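PDB 4F7K: laccase from Uncultured bacterium, which probably couples the one-electron oxidation of phenolic substrates to the reduction of dioxygen to water, as multicopper oxidases of the laccase type do. Local coordinates for residues E205-P219 with P272-T284. Residues are numbered along the deposited sequence; the frame is centred on the assembly and turned at random.
Sequences EGKVVALDGMPIVDP and PSEIPALPPNEVT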
loop_
_atom_site.group_PDB
_atom_site.type_symbol
_atom_site.label_atom_id
_atom_site.label_comp_id
_atom_site.label_asym_id
_atom_site.label_seq_id
_atom_site.Cartn_x
_atom_site.Cartn_y
_atom_site.Cartn_z
ATOM N N GLU A 205 12.043 -10.540 -16.391
ATOM C CA GLU A 205 12.824 -11.437 -15.549
ATOM C C GLU A 205 13.633 -10.646 -14.529
ATOM O O GLU A 205 14.372 -9.715 -14.877
ATOM C CB GLU A 205 13.767 -12.301 -16.402
ATOM C CG GLU A 205 14.229 -13.579 -15.719
ATOM C CD GLU A 205 14.904 -14.545 -16.675
ATOM O OE1 GLU A 205 15.832 -14.125 -17.401
ATOM O OE2 GLU A 205 14.508 -15.731 -16.691
ATOM N N GLY A 206 13.499 -11.038 -13.269
ATOM C CA GLY A 206 14.197 -10.373 -12.187
ATOM C C GLY A 206 13.643 -10.841 -10.867
ATOM O O GLY A 206 13.263 -12.012 -10.740
ATOM N N LYS A 207 13.557 -9.925 -9.899
ATOM C CA LYS A 207 13.352 -10.305 -8.502
ATOM C C LYS A 207 12.613 -9.282 -7.660
ATOM O O LYS A 207 12.794 -8.072 -7.833
ATOM C CB LYS A 207 14.705 -10.559 -7.814
ATOM C CG LYS A 207 15.648 -11.519 -8.512
ATOM C CD LYS A 207 15.245 -12.985 -8.357
ATOM C CE LYS A 207 16.151 -13.870 -9.265
ATOM N NZ LYS A 207 15.491 -14.115 -10.609
ATOM N N VAL A 208 11.809 -9.784 -6.719
ATOM C CA VAL A 208 11.303 -8.964 -5.620
ATOM C C VAL A 208 12.486 -8.443 -4.800
ATOM O O VAL A 208 13.231 -9.224 -4.268
ATOM C CB VAL A 208 10.351 -9.750 -4.678
ATOM C CG1 VAL A 208 9.849 -8.848 -3.568
ATOM C CG2 VAL A 208 9.147 -10.309 -5.450
ATOM N N VAL A 209 12.621 -7.127 -4.686
ATOM C CA VAL A 209 13.692 -6.517 -3.909
ATOM C C VAL A 209 13.243 -5.792 -2.633
ATOM O O VAL A 209 14.087 -5.477 -1.787
ATOM C CB VAL A 209 14.555 -5.571 -4.771
ATOM C CG1 VAL A 209 15.214 -6.358 -5.901
ATOM C CG2 VAL A 209 13.672 -4.394 -5.326
ATOM N N ALA A 210 11.944 -5.522 -2.497
ATOM C CA ALA A 210 11.391 -4.950 -1.254
ATOM C C ALA A 210 9.939 -5.359 -1.001
ATOM O O ALA A 210 9.200 -5.668 -1.936
ATOM C CB ALA A 210 11.505 -3.406 -1.260
ATOM N N LEU A 211 9.546 -5.373 0.269
ATOM C CA LEU A 211 8.128 -5.510 0.621
ATOM C C LEU A 211 7.720 -4.406 1.593
ATOM O O LEU A 211 8.450 -4.117 2.564
ATOM C CB LEU A 211 7.805 -6.890 1.196
ATOM C CG LEU A 211 8.244 -8.108 0.368
ATOM C CD1 LEU A 211 8.311 -9.368 1.233
ATOM C CD2 LEU A 211 7.332 -8.327 -0.835
ATOM N N ASP A 212 6.557 -3.798 1.327
ATOM C CA ASP A 212 6.041 -2.733 2.188
ATOM C C ASP A 212 7.072 -1.613 2.447
ATOM O O ASP A 212 7.211 -1.100 3.561
ATOM C CB ASP A 212 5.493 -3.312 3.483
ATOM C CG ASP A 212 4.268 -4.216 3.253
ATOM O OD1 ASP A 212 3.819 -4.350 2.099
ATOM O OD2 ASP A 212 3.753 -4.782 4.235
ATOM N N GLY A 213 7.793 -1.234 1.407
ATOM C CA GLY A 213 8.769 -0.154 1.544
ATOM C C GLY A 213 10.068 -0.585 2.195
ATOM O O GLY A 213 10.964 0.229 2.343
ATOM N N MET A 214 10.186 -1.860 2.560
ATOM C CA MET A 214 11.384 -2.369 3.267
ATOM C C MET A 214 12.170 -3.376 2.451
ATOM O O MET A 214 11.678 -4.478 2.201
ATOM C CB MET A 214 11.041 -2.982 4.632
ATOM C CG MET A 214 10.460 -2.000 5.608
ATOM S SD MET A 214 11.670 -0.786 6.145
ATOM C CE MET A 214 10.565 0.512 6.689
ATOM N N PRO A 215 13.389 -2.995 2.035
ATOM C CA PRO A 215 14.324 -3.838 1.283
ATOM C C PRO A 215 14.601 -5.173 1.978
ATOM O O PRO A 215 14.731 -5.215 3.200
ATOM C CB PRO A 215 15.608 -3.001 1.257
ATOM C CG PRO A 215 15.142 -1.609 1.423
ATOM C CD PRO A 215 13.982 -1.693 2.370
ATOM N N ILE A 216 14.652 -6.246 1.191
ATOM C CA ILE A 216 14.971 -7.562 1.699
ATOM C C ILE A 216 16.431 -7.859 1.378
ATOM O O ILE A 216 16.949 -7.432 0.335
ATOM C CB ILE A 216 14.049 -8.669 1.141
ATOM C CG1 ILE A 216 14.242 -8.876 -0.365
ATOM C CG2 ILE A 216 12.571 -8.382 1.484
ATOM C CD1 ILE A 216 13.217 -9.867 -0.974
ATOM N N VAL A 217 17.079 -8.587 2.284
ATOM C CA VAL A 217 18.498 -8.908 2.160
ATOM C C VAL A 217 18.819 -9.651 0.861
ATOM O O VAL A 217 19.699 -9.224 0.100
ATOM C CB VAL A 217 19.050 -9.612 3.425
ATOM C CG1 VAL A 217 20.460 -10.182 3.182
ATOM C CG2 VAL A 217 19.080 -8.626 4.594
ATOM N N ASP A 218 18.099 -10.734 0.591
ATOM C CA ASP A 218 18.328 -11.459 -0.656
ATOM C C ASP A 218 17.112 -11.401 -1.552
ATOM O O ASP A 218 16.061 -11.901 -1.187
ATOM C CB ASP A 218 18.760 -12.911 -0.407
ATOM C CG ASP A 218 20.081 -13.001 0.317
ATOM O OD1 ASP A 218 21.143 -12.829 -0.332
ATOM O OD2 ASP A 218 20.054 -13.239 1.541
ATOM N N PRO A 219 17.262 -10.781 -2.735
ATOM C CA PRO A 219 16.162 -10.638 -3.690
ATOM C C PRO A 219 15.585 -12.009 -4.053
ATOM O O PRO A 219 16.312 -12.993 -4.092
ATOM C CB PRO A 219 16.830 -9.968 -4.892
ATOM C CG PRO A 219 18.037 -9.272 -4.315
ATOM C CD PRO A 219 18.520 -10.215 -3.263
ATOM N N PRO A 272 24.239 -6.916 -19.666
ATOM C CA PRO A 272 23.620 -7.742 -18.612
ATOM C C PRO A 272 24.317 -7.600 -17.261
ATOM O O PRO A 272 25.518 -7.326 -17.206
ATOM C CB PRO A 272 23.769 -9.172 -19.144
ATOM C CG PRO A 272 24.009 -9.020 -20.610
ATOM C CD PRO A 272 24.788 -7.751 -20.752
ATOM N N SER A 273 23.547 -7.753 -16.188
ATOM C CA SER A 273 24.052 -7.611 -14.823
ATOM C C SER A 273 23.130 -8.281 -13.821
ATOM O O SER A 273 21.947 -8.528 -14.105
ATOM C CB SER A 273 24.225 -6.132 -14.450
ATOM N N GLU A 274 23.686 -8.575 -12.649
ATOM C CA GLU A 274 22.901 -9.043 -11.516
ATOM C C GLU A 274 21.824 -8.008 -11.156
ATOM O O GLU A 274 22.070 -6.796 -11.220
ATOM C CB GLU A 274 23.819 -9.272 -10.313
ATOM N N ILE A 275 20.631 -8.472 -10.791
ATOM C CA ILE A 275 19.661 -7.571 -10.193
ATOM C C ILE A 275 20.179 -7.247 -8.789
ATOM O O ILE A 275 20.267 -8.138 -7.940
ATOM C CB ILE A 275 18.233 -8.171 -10.121
ATOM C CG1 ILE A 275 17.502 -8.028 -11.459
ATOM C CG2 ILE A 275 17.444 -7.495 -9.044
ATOM C CD1 ILE A 275 17.727 -9.189 -12.410
ATOM N N PRO A 276 20.519 -5.969 -8.537
ATOM C CA PRO A 276 21.146 -5.617 -7.262
ATOM C C PRO A 276 20.108 -5.650 -6.132
ATOM O O PRO A 276 18.901 -5.632 -6.396
ATOM C CB PRO A 276 21.612 -4.187 -7.508
ATOM C CG PRO A 276 20.507 -3.623 -8.391
ATOM C CD PRO A 276 20.123 -4.766 -9.303
ATOM N N ALA A 277 20.576 -5.715 -4.889
ATOM C CA ALA A 277 19.689 -5.558 -3.745
ATOM C C ALA A 277 19.569 -4.070 -3.399
ATOM O O ALA A 277 20.488 -3.284 -3.657
ATOM C CB ALA A 277 20.218 -6.347 -2.557
ATOM N N LEU A 278 18.439 -3.688 -2.814
ATOM C CA LEU A 278 18.262 -2.312 -2.329
ATOM C C LEU A 278 19.052 -2.069 -1.027
ATOM O O LEU A 278 19.172 -2.975 -0.196
ATOM C CB LEU A 278 16.769 -1.976 -2.141
ATOM C CG LEU A 278 15.916 -1.930 -3.416
ATOM C CD1 LEU A 278 14.454 -1.739 -3.081
ATOM C CD2 LEU A 278 16.375 -0.835 -4.378
ATOM N N PRO A 279 19.588 -0.845 -0.850
ATOM C CA PRO A 279 20.254 -0.499 0.418
ATOM C C PRO A 279 19.261 -0.577 1.583
ATOM O O PRO A 279 18.084 -0.203 1.418
ATOM C CB PRO A 279 20.738 0.942 0.199
ATOM C CG PRO A 279 20.002 1.447 -0.997
ATOM C CD PRO A 279 19.651 0.253 -1.836
ATOM N N PRO A 280 19.706 -1.092 2.741
ATOM C CA PRO A 280 18.743 -1.374 3.807
ATOM C C PRO A 280 18.255 -0.105 4.488
ATOM O O PRO A 280 18.921 0.918 4.438
ATOM C CB PRO A 280 19.551 -2.242 4.807
ATOM C CG PRO A 280 20.844 -2.595 4.095
ATOM C CD PRO A 280 21.083 -1.478 3.132
ATOM N N ASN A 281 17.076 -0.183 5.086
ATOM C CA ASN A 281 16.545 0.864 5.964
ATOM C C ASN A 281 16.923 0.494 7.384
ATOM O O ASN A 281 17.197 -0.669 7.631
ATOM C CB ASN A 281 15.011 0.936 5.818
ATOM C CG ASN A 281 14.583 1.592 4.528
ATOM O OD1 ASN A 281 13.515 1.272 3.957
ATOM N ND2 ASN A 281 15.396 2.538 4.059
ATOM N N GLU A 282 16.914 1.440 8.321
ATOM C CA GLU A 282 17.274 1.110 9.705
ATOM C C GLU A 282 16.227 0.204 10.370
ATOM O O GLU A 282 15.094 0.623 10.617
ATOM C CB GLU A 282 17.513 2.371 10.546
ATOM C CG GLU A 282 18.548 3.366 9.983
ATOM C CD GLU A 282 20.018 2.976 10.202
ATOM O OE1 GLU A 282 20.356 2.248 11.176
ATOM O OE2 GLU A 282 20.859 3.443 9.391
ATOM N N VAL A 283 16.589 -1.050 10.637
ATOM C CA VAL A 283 15.655 -1.949 11.335
ATOM C C VAL A 283 16.196 -2.376 12.696
ATOM O O VAL A 283 17.330 -2.874 12.811
ATOM C CB VAL A 283 15.033 -3.118 10.415
ATOM C CG1 VAL A 283 15.699 -3.221 9.026
ATOM C CG2 VAL A 283 14.981 -4.474 11.115
ATOM N N THR A 284 15.406 -2.102 13.734
ATOM C CA THR A 284 15.801 -2.407 15.105
ATOM C C THR A 284 15.435 -3.846 15.424
ATOM O O THR A 284 14.256 -4.205 15.447
ATOM C CB THR A 284 15.192 -1.413 16.144
ATOM O OG1 THR A 284 15.682 -0.090 15.895
ATOM C CG2 THR A 284 15.584 -1.809 17.579
HETATM O O HOH W 1 16.695 -5.655 -1.550
#
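The extended, proline-rich segment 272-284 runs alongside the hairpin 205-219 without joining its sheet, I275 lying by G206, A277 by V209 and N281 by M214, with CA atoms of V209 and A277 6.1 Å apart. No clear direct hydrogen bond links the two backbones; a water bridges them instead, accepting from L278 N at 2.9 Å and donating to both V209 O and I216 O. L278 reaches into the hairpin, its CD1 meeting V209 CG2 at 3.6 Å and A210 CB at 3.8 Å, while its CB lies against P215 CB. V209 is held from two directions: with CG1 anti to the carbonyl carbon (chi1 -61°), V209 CG1 turns to I275 CG2, 4.0 Å away, and CG2 to L278; both neighbours cross it at about a right angle. Cutting this valine back to alanine removes both methyls and would probably open a gap between I275 and L278, leaving the isobutyl end of L278 less to pack against. A classic beta bulge, in which V209 and A210 pair with the single residue D234 of strand 232-239, interrupts strand 204-211, which continues through a type I' turn, L211 to M214, into the edge strand of a six-stranded sheet. This sheet belongs to the second of three cupredoxin-like domains expected of a laccase, and the segment 272-284 is part of the long connection toward the third. Near the turn, N281 sits across M214, with N281 CB 3.8 Å from M214 SD, and beside P215. At the other end I275 extends CD1 over G206, 3.7 Å from CA, where the glycine presents bare backbone.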